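Local structure of salmonella plasmid virulence: SpvB (Salmonella typhimurium, 6P0X) at residues G198-A201 with G202-R205; A223-Y226 with L227-S230; Q66-D69 with S70-F73; G40-P44 with F45-W49. The protein is a secreted virulence toxin that probably ADP-ribosylates an arginine of host actin and so depolymerises actin filaments, this chain being its N-terminal domain. One frame throughout, in Å; residues are numbered along the deposited sequence.

Overall arrangement
From the N terminus, the first stop is contact 4, a tight turn between strands 33-36 and 49-50. Contact 3 follows in the loop between strands 55-58 and 73-74. Contact 1 folds part of the long connection from strand 181-188 to strand 209-211, and contact 2 lies between strands 215-218 and 237-244. All four run in series, each closed before the next opens; none nest or cross. Contact 1 lies against strand 280-282, contact 2 against strands 146-149 and 165-175. Contacts 1 and 2 lie on opposite sides of the chain's centre, with their own centres about 38 Å apart. Contacts 1 and 3 are surface features, while contacts 2 and 4 are partly buried.

Contact 1: G198-A201 with G202-R205; sequences GNEA and GRDR
R205 leaves its backbone with CG wedged between the backbone N and the carbonyl carbon (chi1 53°), and a bend at chi3 swings the guanidinium back to E200. E200 answers with a chain folded at chi2 (-77°), which brings its carboxylate round to the same place. R205 NH2 therefore meets two oxygens of one residue. It forms a salt bridge with E200 OE1 at 2.6 Å, where the hydrogen bond itself is bent and weak. The bond from R205 NH2 to the backbone oxygen E200 O is longer, 3.2 Å, but much straighter (164°). Here the NH2 lies in the carbonyl plane on a lone pair, and the oxygen lies in the guanidinium plane. The two acceptors should limit rotation of the guanidinium.

R203 reaches N199, the residue before E200. Its NH1 bonds almost linearly to N199 O at 3.3 Å, again in the guanidinium plane. The N199 amide stands nearly perpendicular to this plane; its OD1 is 3.2 Å from R203 NH1, but the angle is too poor for a hydrogen bond. A type II beta turn from E200 to R203 reverses the backbone between these groups, with G202 at positive phi.

The charges have further partners. R203 NE forms a salt bridge with E279, E200 OE1 another with R281, and R205 NE bonds to H283. The surface loop between strands 181-188 and 209-211 is thus laid against strand 280-282, where N199, R203 and R205 all touch R281.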
loop_
_atom_site.group_PDB
_atom_site.type_symbol
_atom_site.label_atom_id
_atom_site.label_comp_id
_atom_site.label_asym_id
_atom_site.label_seq_id
_atom_site.Cartn_x
_atom_site.Cartn_y
_atom_site.Cartn_z
ATOM N N GLY A 198 -23.756 16.055 -12.056
ATOM C CA GLY A 198 -24.032 16.811 -10.843
ATOM C C GLY A 198 -22.825 16.931 -9.930
ATOM O O GLY A 198 -21.797 17.521 -10.286
ATOM N N ASN A 199 -22.950 16.359 -8.729
ATOM C CA ASN A 199 -21.920 16.499 -7.706
ATOM C C ASN A 199 -20.617 15.806 -8.086
ATOM O O ASN A 199 -19.564 16.154 -7.542
ATOM C CB ASN A 199 -22.439 15.942 -6.376
ATOM C CG ASN A 199 -21.439 16.090 -5.245
ATOM O OD1 ASN A 199 -20.773 17.118 -5.120
ATOM N ND2 ASN A 199 -21.324 15.057 -4.419
ATOM N N GLU A 200 -20.656 14.860 -9.022
ATOM C CA GLU A 200 -19.466 14.131 -9.430
ATOM C C GLU A 200 -18.833 14.694 -10.691
ATOM O O GLU A 200 -17.796 14.183 -11.127
ATOM C CB GLU A 200 -19.795 12.651 -9.641
ATOM C CG GLU A 200 -20.436 11.976 -8.444
ATOM C CD GLU A 200 -19.431 11.641 -7.360
ATOM O OE1 GLU A 200 -18.225 11.898 -7.566
ATOM O OE2 GLU A 200 -19.847 11.111 -6.307
ATOM N N ALA A 201 -19.420 15.730 -11.278
ATOM C CA ALA A 201 -18.897 16.272 -12.521
ATOM C C ALA A 201 -17.627 17.071 -12.255
ATOM O O ALA A 201 -17.528 17.800 -11.264
ATOM C CB ALA A 201 -19.947 17.151 -13.202
ATOM N N GLY A 202 -16.650 16.921 -13.146
ATOM C CA GLY A 202 -15.434 17.702 -13.065
ATOM C C GLY A 202 -14.553 17.398 -11.878
ATOM O O GLY A 202 -13.701 18.216 -11.525
ATOM N N ARG A 203 -14.719 16.236 -11.259
ATOM C CA ARG A 203 -13.890 15.820 -10.137
ATOM C C ARG A 203 -12.849 14.846 -10.668
ATOM O O ARG A 203 -13.192 13.889 -11.371
ATOM C CB ARG A 203 -14.741 15.162 -9.048
ATOM C CG ARG A 203 -15.769 16.088 -8.401
ATOM C CD ARG A 203 -16.367 15.476 -7.141
ATOM N NE ARG A 203 -15.711 15.897 -5.905
ATOM C CZ ARG A 203 -16.311 16.582 -4.936
ATOM N NH1 ARG A 203 -17.590 16.920 -5.050
ATOM N NH2 ARG A 203 -15.639 16.916 -3.840
ATOM N N ASP A 204 -11.582 15.093 -10.345
ATOM C CA ASP A 204 -10.508 14.165 -10.688
ATOM C C ASP A 204 -10.391 13.138 -9.571
ATOM O O ASP A 204 -10.004 13.472 -8.446
ATOM C CB ASP A 204 -9.187 14.893 -10.910
ATOM C CG ASP A 204 -8.290 14.168 -11.900
ATOM O OD1 ASP A 204 -8.211 12.921 -11.832
ATOM O OD2 ASP A 204 -7.677 14.841 -12.753
ATOM N N ARG A 205 -10.720 11.888 -9.884
ATOM C CA ARG A 205 -10.872 10.859 -8.870
ATOM C C ARG A 205 -9.817 9.764 -8.967
ATOM O O ARG A 205 -9.944 8.739 -8.295
ATOM C CB ARG A 205 -12.272 10.259 -8.970
ATOM C CG ARG A 205 -12.617 9.787 -10.367
ATOM C CD ARG A 205 -14.028 9.246 -10.425
ATOM N NE ARG A 205 -14.949 10.081 -9.658
ATOM C CZ ARG A 205 -15.573 11.146 -10.148
ATOM N NH1 ARG A 205 -15.379 11.511 -11.412
ATOM N NH2 ARG A 205 -16.392 11.847 -9.376
#

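Contact 2: A223-Y226 with L227-S230; sequences ADLY and LWTS
L225, just before a short turn in which 227-229 have helical backbone angles but lack the regular helix bonds, packs obliquely against the W228 indole. L225 CB lies 3.6 Å from W228 CD1. Further along the indole, L225 CD1 comes within 3.6 Å of W228 NE1. Both side chains have CG anti to their own carbonyl carbon (chi1 -70° in L225, -75° in W228). The backbone beneath them is held by bonds to residues three further on. W228 N donates to L225 O at 3.2 Å, and T229 N donates to Y226 O at 3.0 Å. Y226 O also receives a weak bond from S230 N at 3.3 Å.

The next shell buries the pair. The W228 ring stacks on Y99 and also meets F104 and W127, with planes inclined. L225 rests on L146 and L148 of strand 146-149. Y226, which is partly exposed, stacks its ring on H181 and also touches P233 and V235. The contact thus fixes the loop between strands 215-218 and 237-244 onto the strand framework. The start of the turn is held from strand 165-175 by one carboxylate: E173 OE1 accepts from Y226 N, and E173 OE2 from L227 N.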
loop_
_atom_site.group_PDB
_atom_site.type_symbol
_atom_site.label_atom_id
_atom_site.label_comp_id
_atom_site.label_asym_id
_atom_site.label_seq_id
_atom_site.Cartn_x
_atom_site.Cartn_y
_atom_site.Cartn_z
ATOM N N ALA A 223 18.036 -12.541 -3.553
ATOM C CA ALA A 223 18.574 -11.586 -2.591
ATOM C C ALA A 223 18.169 -10.154 -2.921
ATOM O O ALA A 223 17.905 -9.360 -2.012
ATOM C CB ALA A 223 20.096 -11.706 -2.529
ATOM N N ASP A 224 18.107 -9.807 -4.204
ATOM C CA ASP A 224 17.827 -8.440 -4.620
ATOM C C ASP A 224 16.328 -8.197 -4.716
ATOM O O ASP A 224 15.564 -9.085 -5.106
ATOM C CB ASP A 224 18.473 -8.144 -5.975
ATOM C CG ASP A 224 19.973 -8.359 -5.972
ATOM O OD1 ASP A 224 20.639 -7.949 -4.998
ATOM O OD2 ASP A 224 20.486 -8.937 -6.953
ATOM N N LEU A 225 15.914 -6.983 -4.365
ATOM C CA LEU A 225 14.526 -6.591 -4.561
ATOM C C LEU A 225 14.193 -6.632 -6.047
ATOM O O LEU A 225 14.931 -6.087 -6.873
ATOM C CB LEU A 225 14.285 -5.188 -4.000
ATOM C CG LEU A 225 14.324 -5.012 -2.480
ATOM C CD1 LEU A 225 14.673 -3.579 -2.128
ATOM C CD2 LEU A 225 12.983 -5.390 -1.871
ATOM N N TYR A 226 13.077 -7.286 -6.385
ATOM C CA TYR A 226 12.688 -7.403 -7.788
ATOM C C TYR A 226 12.481 -6.035 -8.425
ATOM O O TYR A 226 12.809 -5.832 -9.600
ATOM C CB TYR A 226 11.413 -8.236 -7.923
ATOM C CG TYR A 226 11.471 -9.615 -7.305
ATOM C CD1 TYR A 226 12.435 -10.539 -7.697
ATOM C CD2 TYR A 226 10.537 -10.004 -6.354
ATOM C CE1 TYR A 226 12.479 -11.807 -7.138
ATOM C CE2 TYR A 226 10.569 -11.268 -5.795
ATOM C CZ TYR A 226 11.540 -12.165 -6.187
ATOM O OH TYR A 226 11.569 -13.420 -5.625
ATOM N N LEU A 227 11.945 -5.081 -7.665
ATOM C CA LEU A 227 11.592 -3.789 -8.237
ATOM C C LEU A 227 12.809 -2.936 -8.568
ATOM O O LEU A 227 12.644 -1.869 -9.172
ATOM C CB LEU A 227 10.662 -3.034 -7.284
ATOM C CG LEU A 227 9.285 -3.675 -7.104
ATOM C CD1 LEU A 227 8.458 -2.914 -6.081
ATOM C CD2 LEU A 227 8.553 -3.769 -8.436
ATOM N N TRP A 228 14.016 -3.370 -8.192
ATOM C CA TRP A 228 15.218 -2.725 -8.708
ATOM C C TRP A 228 15.298 -2.864 -10.223
ATOM O O TRP A 228 15.706 -1.930 -10.923
ATOM C CB TRP A 228 16.475 -3.332 -8.077
ATOM C CG TRP A 228 16.784 -2.950 -6.649
ATOM C CD1 TRP A 228 17.140 -3.800 -5.644
ATOM C CD2 TRP A 228 16.803 -1.630 -6.082
ATOM N NE1 TRP A 228 17.366 -3.100 -4.486
ATOM C CE2 TRP A 228 17.166 -1.767 -4.726
ATOM C CE3 TRP A 228 16.540 -0.351 -6.584
ATOM C CZ2 TRP A 228 17.276 -0.675 -3.866
ATOM C CZ3 TRP A 228 16.651 0.733 -5.727
ATOM C CH2 TRP A 228 17.017 0.563 -4.385
ATOM N N THR A 229 14.899 -4.024 -10.745
ATOM C CA THR A 229 15.084 -4.374 -12.148
ATOM C C THR A 229 13.880 -4.016 -13.014
ATOM O O THR A 229 14.037 -3.402 -14.074
ATOM C CB THR A 229 15.379 -5.871 -12.266
ATOM O OG1 THR A 229 16.625 -6.161 -11.624
ATOM C CG2 THR A 229 15.446 -6.294 -13.724
ATOM N N SER A 230 12.679 -4.390 -12.584
ATOM C CA SER A 230 11.488 -4.264 -13.407
ATOM C C SER A 230 10.391 -3.539 -12.642
ATOM O O SER A 230 10.454 -3.367 -11.422
ATOM C CB SER A 230 10.986 -5.638 -13.859
ATOM O OG SER A 230 10.930 -6.527 -12.756
#

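Contact 3: Q66-D69 with S70-F73; sequences QYND and SDEF
D71 uses both oxygens of its carboxylate to hold two successive backbone N-H groups. Q66 N donates to D71 OD1 at 2.9 Å, on the syn lone pair. Y67 N donates to D71 OD2 at 2.8 Å, also on the syn side but 26° out of the carboxylate plane. D71 OD2 carries a salt bridge to R58 as well, which probably favours the charged carboxylate. CG of D71 is anti to its carbonyl carbon (chi1 -73°), and this directs the group back into the bend of the chain.

A second polar group lies beside the first. N68 OD1 accepts from S70 OG at 2.7 Å and from S70 N at 2.8 Å. The hydroxyl comes in close to the plane of the amide, while the backbone N-H approaches from above it. N68 CG sits between its backbone N and carbonyl carbon (chi1 56°), and this turns the amide oxygen forward to S70.

Packing is anchored by Y67, whose ring stacks on H165 and touches R58. The Y67 hydroxyl bonds to the backbone oxygen of Y276, a residue that lines one acrylic acid pocket. The far end of the loop enters strand 73-74, where F73 meets W137 and Y113 edge-to-face. The N68-S70 arrangement is an Asx turn, here in a surface connection between antiparallel strands 55-58 and 73-74, with D71 holding the backbone N-H groups of Q66 and Y67.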
loop_
_atom_site.group_PDB
_atom_site.type_symbol
_atom_site.label_atom_id
_atom_site.label_comp_id
_atom_site.label_asym_id
_atom_site.label_seq_id
_atom_site.Cartn_x
_atom_site.Cartn_y
_atom_site.Cartn_z
ATOM N N GLN A 66 4.295 21.953 -0.193
ATOM C CA GLN A 66 4.467 22.705 -1.428
ATOM C C GLN A 66 5.207 21.906 -2.491
ATOM O O GLN A 66 5.361 22.390 -3.617
ATOM C CB GLN A 66 5.179 24.038 -1.143
ATOM C CG GLN A 66 4.484 24.825 -0.035
ATOM C CD GLN A 66 3.236 25.560 -0.520
ATOM O OE1 GLN A 66 3.017 25.717 -1.722
ATOM N NE2 GLN A 66 2.356 25.905 0.416
ATOM N N TYR A 67 5.663 20.697 -2.155
ATOM C CA TYR A 67 6.352 19.806 -3.088
ATOM C C TYR A 67 7.627 20.467 -3.615
ATOM O O TYR A 67 7.836 20.644 -4.818
ATOM C CB TYR A 67 5.400 19.380 -4.212
ATOM C CG TYR A 67 4.183 18.678 -3.651
ATOM C CD1 TYR A 67 4.224 17.330 -3.318
ATOM C CD2 TYR A 67 3.010 19.382 -3.394
ATOM C CE1 TYR A 67 3.122 16.692 -2.780
ATOM C CE2 TYR A 67 1.903 18.754 -2.852
ATOM C CZ TYR A 67 1.965 17.408 -2.547
ATOM O OH TYR A 67 0.866 16.780 -2.008
ATOM N N ASN A 68 8.483 20.834 -2.660
ATOM C CA ASN A 68 9.795 21.410 -2.925
ATOM C C ASN A 68 10.752 21.028 -1.803
ATOM O O ASN A 68 10.591 19.974 -1.177
ATOM C CB ASN A 68 9.708 22.933 -3.080
ATOM C CG ASN A 68 9.066 23.618 -1.880
ATOM O OD1 ASN A 68 9.202 23.172 -0.741
ATOM N ND2 ASN A 68 8.369 24.720 -2.136
ATOM N N ASP A 69 11.747 21.877 -1.538
ATOM C CA ASP A 69 12.720 21.583 -0.492
ATOM C C ASP A 69 12.163 21.809 0.907
ATOM O O ASP A 69 12.521 21.076 1.835
ATOM C CB ASP A 69 13.972 22.442 -0.679
ATOM C CG ASP A 69 14.649 22.206 -2.010
ATOM O OD1 ASP A 69 14.086 21.470 -2.847
ATOM O OD2 ASP A 69 15.752 22.757 -2.218
ATOM N N SER A 70 11.293 22.805 1.078
ATOM C CA SER A 70 10.797 23.196 2.393
ATOM C C SER A 70 9.842 22.184 3.019
ATOM O O SER A 70 9.386 22.425 4.143
ATOM C CB SER A 70 10.109 24.561 2.303
ATOM O OG SER A 70 8.871 24.466 1.618
ATOM N N ASP A 71 9.526 21.076 2.352
ATOM C CA ASP A 71 8.616 20.099 2.935
ATOM C C ASP A 71 9.315 19.230 3.976
ATOM O O ASP A 71 10.507 18.922 3.872
ATOM C CB ASP A 71 8.021 19.186 1.861
ATOM C CG ASP A 71 6.983 19.882 0.991
ATOM O OD1 ASP A 71 6.619 21.046 1.272
ATOM O OD2 ASP A 71 6.512 19.239 0.030
ATOM N N GLU A 72 8.550 18.835 4.988
ATOM C CA GLU A 72 8.944 17.812 5.942
ATOM C C GLU A 72 8.263 16.494 5.596
ATOM O O GLU A 72 7.160 16.471 5.043
ATOM C CB GLU A 72 8.588 18.212 7.372
ATOM C CG GLU A 72 9.237 19.489 7.848
ATOM C CD GLU A 72 8.887 19.794 9.287
ATOM O OE1 GLU A 72 7.704 20.083 9.560
ATOM O OE2 GLU A 72 9.788 19.723 10.150
ATOM N N PHE A 73 8.934 15.395 5.928
ATOM C CA PHE A 73 8.413 14.056 5.703
ATOM C C PHE A 73 8.140 13.367 7.032
ATOM O O PHE A 73 8.665 13.751 8.079
ATOM C CB PHE A 73 9.387 13.215 4.875
ATOM C CG PHE A 73 9.697 13.798 3.533
ATOM C CD1 PHE A 73 8.836 13.604 2.464
ATOM C CD2 PHE A 73 10.848 14.544 3.336
ATOM C CE1 PHE A 73 9.118 14.143 1.221
ATOM C CE2 PHE A 73 11.135 15.085 2.097
ATOM C CZ PHE A 73 10.267 14.884 1.037
#

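Contact 4: G40-P44 with F45-W49; sequences GGNGP and FGVGW
The flat amide of N42 has V47 over one face: V47 CG2 sits 3.9 Å from N42 CG, and the two side chains cross at about a right angle. At the oxygen end, N42 OD1 is 3.2 Å from G46 C and accepts a bond from G43 N in its own arm. The F45 ring meets P44 obliquely, with F45 CG 3.6 Å from P44 C. The whole is a hairpin-like loop whose arms run antiparallel, closed by a type I beta turn from G43 to G46. That turn has its usual bond, G46 N to G43 O at 3.1 Å. A second bond across the arms, G48 N to G41 O at 3.1 Å, is joined by a CA-H...O contact from V47 CA to the same oxygen. G46 and G48 both take positive phi, which favours glycine.

R267 binds both G43 O and N42 OD1, and D269 takes N42 ND2, so the amide is fixed from outside as well. F45 packs on L34, L311 and Y313, setting the loop against strands 33-36 and 304-314. The P44 side chain is about 6 Å from a bound acrylic acid. One water bridges the two arms, donating to G41 O at 2.7 Å and to W49 O at 2.8 Å.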
loop_
_atom_site.group_PDB
_atom_site.type_symbol
_atom_site.label_atom_id
_atom_site.label_comp_id
_atom_site.label_asym_id
_atom_site.label_seq_id
_atom_site.Cartn_x
_atom_site.Cartn_y
_atom_site.Cartn_z
ATOM N N GLY A 40 -11.632 7.122 14.846
ATOM C CA GLY A 40 -11.212 7.068 13.461
ATOM C C GLY A 40 -12.268 7.609 12.517
ATOM O O GLY A 40 -13.470 7.505 12.756
ATOM N N GLY A 41 -11.803 8.207 11.427
ATOM C CA GLY A 41 -12.672 8.735 10.396
ATOM C C GLY A 41 -13.037 7.694 9.360
ATOM O O GLY A 41 -12.888 6.488 9.567
ATOM N N ASN A 42 -13.507 8.179 8.216
ATOM C CA ASN A 42 -13.960 7.305 7.148
ATOM C C ASN A 42 -12.783 6.863 6.280
ATOM O O ASN A 42 -11.705 7.459 6.297
ATOM C CB ASN A 42 -15.013 8.011 6.291
ATOM C CG ASN A 42 -16.039 7.050 5.716
ATOM O OD1 ASN A 42 -15.797 5.847 5.634
ATOM N ND2 ASN A 42 -17.189 7.581 5.307
ATOM N N GLY A 43 -13.009 5.803 5.506
ATOM C CA GLY A 43 -11.992 5.245 4.645
ATOM C C GLY A 43 -12.498 4.012 3.922
ATOM O O GLY A 43 -13.708 3.785 3.818
ATOM N N PRO A 44 -11.580 3.187 3.404
ATOM C CA PRO A 44 -12.001 2.015 2.616
ATOM C C PRO A 44 -12.762 0.973 3.421
ATOM O O PRO A 44 -13.347 0.064 2.820
ATOM C CB PRO A 44 -10.680 1.438 2.083
ATOM C CG PRO A 44 -9.613 2.439 2.409
ATOM C CD PRO A 44 -10.116 3.316 3.505
ATOM N N PHE A 45 -12.776 1.069 4.751
ATOM C CA PHE A 45 -13.518 0.134 5.588
ATOM C C PHE A 45 -14.611 0.833 6.383
ATOM O O PHE A 45 -15.066 0.308 7.406
ATOM C CB PHE A 45 -12.566 -0.613 6.525
ATOM C CG PHE A 45 -11.581 -1.490 5.808
ATOM C CD1 PHE A 45 -11.908 -2.793 5.468
ATOM C CD2 PHE A 45 -10.329 -1.008 5.467
ATOM C CE1 PHE A 45 -11.002 -3.604 4.807
ATOM C CE2 PHE A 45 -9.418 -1.813 4.803
ATOM C CZ PHE A 45 -9.759 -3.114 4.470
ATOM N N GLY A 46 -15.045 2.006 5.931
ATOM C CA GLY A 46 -16.047 2.756 6.650
ATOM C C GLY A 46 -15.460 3.497 7.835
ATOM O O GLY A 46 -14.241 3.577 8.030
ATOM N N VAL A 47 -16.362 4.044 8.647
ATOM C CA VAL A 47 -15.956 4.856 9.787
ATOM C C VAL A 47 -15.356 3.966 10.868
ATOM O O VAL A 47 -15.907 2.911 11.204
ATOM C CB VAL A 47 -17.153 5.658 10.317
ATOM C CG1 VAL A 47 -16.804 6.359 11.620
ATOM C CG2 VAL A 47 -17.599 6.668 9.272
ATOM N N GLY A 48 -14.215 4.389 11.414
ATOM C CA GLY A 48 -13.624 3.768 12.581
ATOM C C GLY A 48 -12.676 2.614 12.308
ATOM O O GLY A 48 -11.789 2.352 13.126
ATOM N N TRP A 49 -12.845 1.908 11.197
ATOM C CA TRP A 49 -11.999 0.769 10.877
ATOM C C TRP A 49 -10.926 1.162 9.871
ATOM O O TRP A 49 -11.146 2.006 8.999
ATOM C CB TRP A 49 -12.822 -0.394 10.315
ATOM C CG TRP A 49 -13.649 -1.105 11.331
ATOM C CD1 TRP A 49 -14.950 -0.852 11.654
ATOM C CD2 TRP A 49 -13.237 -2.204 12.153
ATOM N NE1 TRP A 49 -15.373 -1.723 12.631
ATOM C CE2 TRP A 49 -14.340 -2.563 12.955
ATOM C CE3 TRP A 49 -12.042 -2.917 12.291
ATOM C CZ2 TRP A 49 -14.284 -3.604 13.879
ATOM C CZ3 TRP A 49 -11.987 -3.951 13.213
ATOM C CH2 TRP A 49 -13.102 -4.285 13.993
HETATM O O HOH W 1 -10.878 4.650 9.824
#